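Local coordinates for Cow rumen GH26 endo-mannanase (Metagenome, PDB 6UEH), which probably hydrolyses internal beta-1,4-mannosidic linkages in mannans and galactomannans, as a family 26 endo-mannanase with an accessory domain, at residues A[168-173]-A[444-449]; A[430-435]-A[468-473]. All coordinates share one frame; numbering follows the deposited sequence.

In the fold
Both contacts lie in the TIM-barrel domain of the GH26 enzyme, with centres about 10 Å apart, and their segments alternate along the chain: 168-173, 430-435, 444-449, 468-473. Contact 1 is in the barrel wall, where 444-449 lies beside strand 169-174 in a position consistent with closing the ring. Contact 2 lies farther from the chain centre, between the start of helix 435-441 and the end of helix 464-471. Phe448 joins the two: its CE1 is 3.5 Å from Ile432 CD1 and its CE2 3.8 Å from Ile470 CD1. Ser171 also meets Tyr471, and the two contacts come together in one packed layer around Phe448.

Contact 1: residues A[168-173]-A[444-449]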
loop_
_atom_site.group_PDB
_atom_site.type_symbol
_atom_site.label_atom_id
_atom_site.label_comp_id
_atom_site.label_asym_id
_atom_site.label_seq_id
_atom_site.Cartn_x
_atom_site.Cartn_y
_atom_site.Cartn_z
ATOM N N LYS A 168 -9.426 -11.783 6.807
ATOM C CA LYS A 168 -9.024 -12.532 5.620
ATOM C C LYS A 168 -8.228 -11.653 4.665
ATOM O O LYS A 168 -8.123 -10.442 4.862
ATOM C CB LYS A 168 -10.249 -13.082 4.877
ATOM C CG LYS A 168 -11.273 -13.813 5.733
ATOM C CD LYS A 168 -10.835 -15.231 6.031
ATOM C CE LYS A 168 -11.930 -15.999 6.754
ATOM N NZ LYS A 168 -11.530 -17.411 6.991
ATOM N N ILE A 169 -7.672 -12.272 3.628
ATOM C CA ILE A 169 -7.178 -11.529 2.477
ATOM C C ILE A 169 -7.870 -12.084 1.229
ATOM O O ILE A 169 -8.056 -13.293 1.087
ATOM C CB ILE A 169 -5.633 -11.599 2.346
ATOM C CG1 ILE A 169 -5.143 -10.612 1.282
ATOM C CG2 ILE A 169 -5.160 -13.020 2.048
ATOM C CD1 ILE A 169 -3.641 -10.421 1.260
ATOM N N ILE A 170 -8.290 -11.191 0.343
ATOM C CA ILE A 170 -9.039 -11.596 -0.840
ATOM C C ILE A 170 -8.102 -11.815 -2.023
ATOM O O ILE A 170 -7.262 -10.973 -2.315
ATOM C CB ILE A 170 -10.103 -10.544 -1.204
ATOM C CG1 ILE A 170 -10.996 -10.266 0.007
ATOM C CG2 ILE A 170 -10.930 -11.000 -2.400
ATOM C CD1 ILE A 170 -11.987 -9.148 -0.199
ATOM N N SER A 171 -8.238 -12.947 -2.703
ATOM C CA SER A 171 -7.389 -13.224 -3.859
ATOM C C SER A 171 -7.769 -12.352 -5.054
ATOM O O SER A 171 -8.932 -11.995 -5.232
ATOM C CB SER A 171 -7.461 -14.707 -4.243
ATOM O OG SER A 171 -8.797 -15.113 -4.469
ATOM N N GLY A 172 -6.777 -12.009 -5.868
ATOM C CA GLY A 172 -7.013 -11.178 -7.033
ATOM C C GLY A 172 -6.013 -11.437 -8.140
ATOM O O GLY A 172 -4.948 -12.005 -7.903
ATOM N N GLN A 173 -6.358 -11.015 -9.353
ATOM C CA GLN A 173 -5.487 -11.202 -10.508
ATOM C C GLN A 173 -5.829 -10.217 -11.618
ATOM O O GLN A 173 -6.993 -10.071 -11.987
ATOM C CB GLN A 173 -5.591 -12.634 -11.039
ATOM C CG GLN A 173 -4.746 -12.892 -12.280
ATOM C CD GLN A 173 -3.261 -12.716 -12.013
ATOM O OE1 GLN A 173 -2.732 -13.230 -11.026
ATOM N NE2 GLN A 173 -2.584 -11.982 -12.887
ATOM N N ALA A 444 -2.646 -6.930 7.516
ATOM C CA ALA A 444 -4.046 -7.117 7.146
ATOM C C ALA A 444 -4.428 -6.517 5.795
ATOM O O ALA A 444 -5.529 -5.979 5.654
ATOM C CB ALA A 444 -4.945 -6.539 8.236
ATOM N N TRP A 445 -3.532 -6.615 4.812
ATOM C CA TRP A 445 -3.844 -6.209 3.440
ATOM C C TRP A 445 -5.194 -6.780 3.021
ATOM O O TRP A 445 -5.427 -7.981 3.160
ATOM C CB TRP A 445 -2.770 -6.686 2.458
ATOM C CG TRP A 445 -1.363 -6.264 2.773
ATOM C CD1 TRP A 445 -0.392 -7.025 3.357
ATOM C CD2 TRP A 445 -0.761 -4.993 2.493
ATOM N NE1 TRP A 445 0.774 -6.303 3.467
ATOM C CE2 TRP A 445 0.574 -5.052 2.943
ATOM C CE3 TRP A 445 -1.223 -3.808 1.910
ATOM C CZ2 TRP A 445 1.450 -3.974 2.831
ATOM C CZ3 TRP A 445 -0.351 -2.739 1.797
ATOM C CH2 TRP A 445 0.970 -2.829 2.256
ATOM N N LEU A 446 -6.079 -5.921 2.523
ATOM C CA LEU A 446 -7.437 -6.336 2.163
ATOM C C LEU A 446 -7.455 -7.377 1.049
ATOM O O LEU A 446 -8.206 -8.351 1.114
ATOM C CB LEU A 446 -8.274 -5.126 1.741
ATOM C CG LEU A 446 -9.662 -5.440 1.173
ATOM C CD1 LEU A 446 -10.517 -6.182 2.199
ATOM C CD2 LEU A 446 -10.353 -4.165 0.710
ATOM N N TYR A 447 -6.646 -7.157 0.017
ATOM C CA TYR A 447 -6.527 -8.129 -1.064
ATOM C C TYR A 447 -5.144 -8.080 -1.707
ATOM O O TYR A 447 -4.355 -7.174 -1.430
ATOM C CB TYR A 447 -7.630 -7.915 -2.116
ATOM C CG TYR A 447 -7.516 -6.686 -3.012
ATOM C CD1 TYR A 447 -6.795 -6.729 -4.202
ATOM C CD2 TYR A 447 -8.179 -5.506 -2.697
ATOM C CE1 TYR A 447 -6.709 -5.621 -5.035
ATOM C CE2 TYR A 447 -8.101 -4.392 -3.526
ATOM C CZ TYR A 447 -7.364 -4.454 -4.692
ATOM O OH TYR A 447 -7.286 -3.350 -5.518
ATOM N N PHE A 448 -4.843 -9.076 -2.537
ATOM C CA PHE A 448 -3.616 -9.065 -3.330
ATOM C C PHE A 448 -3.964 -9.206 -4.804
ATOM O O PHE A 448 -5.064 -9.637 -5.146
ATOM C CB PHE A 448 -2.643 -10.172 -2.891
ATOM C CG PHE A 448 -3.182 -11.580 -3.033
ATOM C CD1 PHE A 448 -3.234 -12.206 -4.271
ATOM C CD2 PHE A 448 -3.584 -12.295 -1.915
ATOM C CE1 PHE A 448 -3.713 -13.501 -4.395
ATOM C CE2 PHE A 448 -4.057 -13.590 -2.029
ATOM C CZ PHE A 448 -4.119 -14.195 -3.270
ATOM N N CYS A 449 -3.023 -8.850 -5.671
ATOM C CA CYS A 449 -3.278 -8.872 -7.104
ATOM C C CYS A 449 -1.986 -8.814 -7.910
ATOM O O CYS A 449 -1.457 -7.732 -8.162
ATOM C CB CYS A 449 -4.189 -7.705 -7.496
ATOM S SG CYS A 449 -4.738 -7.722 -9.218
HETATM O O HOH W 1 -7.773 -7.859 5.555
#
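Phe448 and Ile169 meet at about a right angle: CD1 of Ile169 comes to the edge of the phenyl ring, in its plane, 3.7 Å from Phe448 CD2. The ring gets there because chi1 of 61° places CG between the backbone N and the carbonyl carbon, which brings the ring back over strand 169-174. One face then receives Ser171 in a CH-pi contact, with CA 3.8 Å from the ring centroid, and Ile170 O lies above the same face toward the rim. Ile169 also presses on the backbone of 444-449, its CG1 3.2 Å from Trp445 O.

Ile170 ties the backbones together. Its N donates to Leu446 O (2.9 Å), and its O accepts from Phe448 N (3.1 Å). Together they form a single parallel bridge between Ile170 and Tyr447. The side chain of Ile170 runs alongside that of Leu446, pointing the same way, while its CB rests 3.7 Å from Tyr447 CB. The Tyr447 hydroxyl is bonded to Glu360.

The 444-449 segment probably stands where the eighth strand of a TIM barrel would run, between strands 423-429 and 169-174, although none of it is regular strand and that one bridge is all that pairs it with 168-173. On one flank Trp445 and Tyr447 reach strand 423-429; from strand 169-174, Ser171 bonds through its backbone to Ile202 and Ile477, joining strands 202-206 and 476-477.

Contact 2: residues A[430-435]-A[468-473]; sequences DSIPGV and KEIYTS
Val435 and Ile470 are the centre of a contact on the outside of the TIM barrel, where the loop following strand 423-429 and the first residue of helix 435-441 pack on the end of helix 464-471. The two side chains run antiparallel, flank to flank, with Val435 CB 3.8 Å from Ile470 CG1. Gly434 occupies the N-cap position, so Val435 opens the first turn with its CB directed at the facing helix.

The two methyls of Val435 divide the remaining work. CG1 lies 4.0 Å from Glu469 CG, touching the aliphatic part of an extended chain, while CG2 sits 3.6 Å from Ser473 OG, a hydroxyl that is bonded to Tyr475 N. Glu469 is exposed, and its OE2 lies close to Asp436 OD2, a meeting of like charges.

Ile470 extends beyond Val435 because its CG1 is anti to the backbone N (chi1 -174°) and the chain stays extended at chi2 (164°), which together carry CD1 across to the loop. There CD1 meets Ile432 CG2 at 3.8 Å, the two side chains set at a slant, and lies 3.9 Å from Pro433 O. No hydrogen bond spans the two segments.

Helix 464-471 ends just behind this surface, where Lys468 O is gripped from opposite faces of its plane by Thr472 N at 3.1 Å and Thr472 OG1 at 2.8 Å.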
loop_
_atom_site.group_PDB
_atom_site.type_symbol
_atom_site.label_atom_id
_atom_site.label_comp_id
_atom_site.label_asym_id
_atom_site.label_seq_id
_atom_site.Cartn_x
_atom_site.Cartn_y
_atom_site.Cartn_z
ATOM N N ASP A 430 4.341 -8.172 -7.551
ATOM C CA ASP A 430 4.950 -9.311 -8.213
ATOM C C ASP A 430 4.651 -10.511 -7.330
ATOM O O ASP A 430 3.643 -11.186 -7.526
ATOM C CB ASP A 430 6.461 -9.119 -8.463
ATOM C CG ASP A 430 7.164 -8.354 -7.354
ATOM O OD1 ASP A 430 6.672 -8.348 -6.208
ATOM O OD2 ASP A 430 8.230 -7.762 -7.638
ATOM N N SER A 431 5.498 -10.748 -6.332
ATOM C CA SER A 431 5.269 -11.841 -5.399
ATOM C C SER A 431 4.085 -11.566 -4.476
ATOM O O SER A 431 3.948 -10.472 -3.933
ATOM C CB SER A 431 6.521 -12.104 -4.552
ATOM O OG SER A 431 7.574 -12.637 -5.336
ATOM N N ILE A 432 3.223 -12.565 -4.313
ATOM C CA ILE A 432 2.243 -12.547 -3.232
ATOM C C ILE A 432 2.973 -12.914 -1.949
ATOM O O ILE A 432 3.719 -13.893 -1.929
ATOM C CB ILE A 432 1.094 -13.540 -3.472
ATOM C CG1 ILE A 432 0.437 -13.295 -4.832
ATOM C CG2 ILE A 432 0.067 -13.460 -2.347
ATOM C CD1 ILE A 432 -0.450 -14.434 -5.277
ATOM N N PRO A 433 2.775 -12.131 -0.876
ATOM C CA PRO A 433 3.422 -12.465 0.399
ATOM C C PRO A 433 3.065 -13.872 0.879
ATOM O O PRO A 433 2.011 -14.396 0.513
ATOM C CB PRO A 433 2.875 -11.406 1.360
ATOM C CG PRO A 433 2.511 -10.253 0.483
ATOM C CD PRO A 433 2.027 -10.863 -0.804
ATOM N N GLY A 434 3.948 -14.472 1.673
ATOM C CA GLY A 434 3.684 -15.772 2.261
ATOM C C GLY A 434 2.498 -15.675 3.198
ATOM O O GLY A 434 2.401 -14.739 3.992
ATOM N N VAL A 435 1.590 -16.640 3.104
ATOM C CA VAL A 435 0.351 -16.581 3.866
ATOM C C VAL A 435 0.630 -16.672 5.369
ATOM O O VAL A 435 -0.080 -16.068 6.172
ATOM C CB VAL A 435 -0.636 -17.692 3.426
ATOM C CG1 VAL A 435 -0.124 -19.080 3.806
ATOM C CG2 VAL A 435 -2.017 -17.440 4.011
ATOM N N LYS A 468 -0.464 -22.495 -4.270
ATOM C CA LYS A 468 -1.404 -23.502 -3.795
ATOM C C LYS A 468 -1.682 -23.333 -2.305
ATOM O O LYS A 468 -2.820 -23.485 -1.856
ATOM C CB LYS A 468 -0.873 -24.910 -4.079
ATOM C CG LYS A 468 -0.778 -25.240 -5.559
ATOM C CD LYS A 468 -0.395 -26.693 -5.789
ATOM C CE LYS A 468 0.976 -26.999 -5.219
ATOM N NZ LYS A 468 1.391 -28.406 -5.494
ATOM N N GLU A 469 -0.644 -23.005 -1.544
ATOM C CA GLU A 469 -0.794 -22.871 -0.101
ATOM C C GLU A 469 -1.711 -21.711 0.277
ATOM O O GLU A 469 -2.599 -21.870 1.114
ATOM C CB GLU A 469 0.568 -22.698 0.577
ATOM C CG GLU A 469 0.470 -22.660 2.092
ATOM C CD GLU A 469 1.814 -22.796 2.781
ATOM O OE1 GLU A 469 2.852 -22.816 2.083
ATOM O OE2 GLU A 469 1.827 -22.886 4.027
ATOM N N ILE A 470 -1.514 -20.546 -0.333
ATOM C CA ILE A 470 -2.332 -19.399 0.045
ATOM C C ILE A 470 -3.732 -19.499 -0.557
ATOM O O ILE A 470 -4.708 -19.172 0.106
ATOM C CB ILE A 470 -1.673 -18.048 -0.352
ATOM C CG1 ILE A 470 -2.490 -16.878 0.208
ATOM C CG2 ILE A 470 -1.494 -17.927 -1.865
ATOM C CD1 ILE A 470 -1.750 -15.558 0.219
ATOM N N TYR A 471 -3.844 -19.986 -1.788
ATOM C CA TYR A 471 -5.151 -20.075 -2.433
ATOM C C TYR A 471 -6.071 -21.098 -1.764
ATOM O O TYR A 471 -7.294 -20.968 -1.828
ATOM C CB TYR A 471 -4.995 -20.403 -3.919
ATOM C CG TYR A 471 -5.085 -19.184 -4.811
ATOM C CD1 TYR A 471 -6.317 -18.722 -5.259
ATOM C CD2 TYR A 471 -3.944 -18.492 -5.197
ATOM C CE1 TYR A 471 -6.411 -17.606 -6.072
ATOM C CE2 TYR A 471 -4.026 -17.371 -6.011
ATOM C CZ TYR A 471 -5.264 -16.934 -6.443
ATOM O OH TYR A 471 -5.359 -15.825 -7.251
ATOM N N THR A 472 -5.492 -22.108 -1.120
ATOM C CA THR A 472 -6.303 -23.108 -0.424
ATOM C C THR A 472 -6.326 -22.858 1.080
ATOM O O THR A 472 -6.814 -23.689 1.850
ATOM C CB THR A 472 -5.798 -24.542 -0.683
ATOM O OG1 THR A 472 -4.518 -24.726 -0.065
ATOM C CG2 THR A 472 -5.690 -24.808 -2.178
ATOM N N SER A 473 -5.799 -21.710 1.491
ATOM C CA SER A 473 -5.778 -21.331 2.899
ATOM C C SER A 473 -7.127 -20.784 3.356
ATOM O O SER A 473 -7.825 -20.122 2.590
ATOM C CB SER A 473 -4.686 -20.291 3.152
ATOM O OG SER A 473 -4.765 -19.786 4.473
#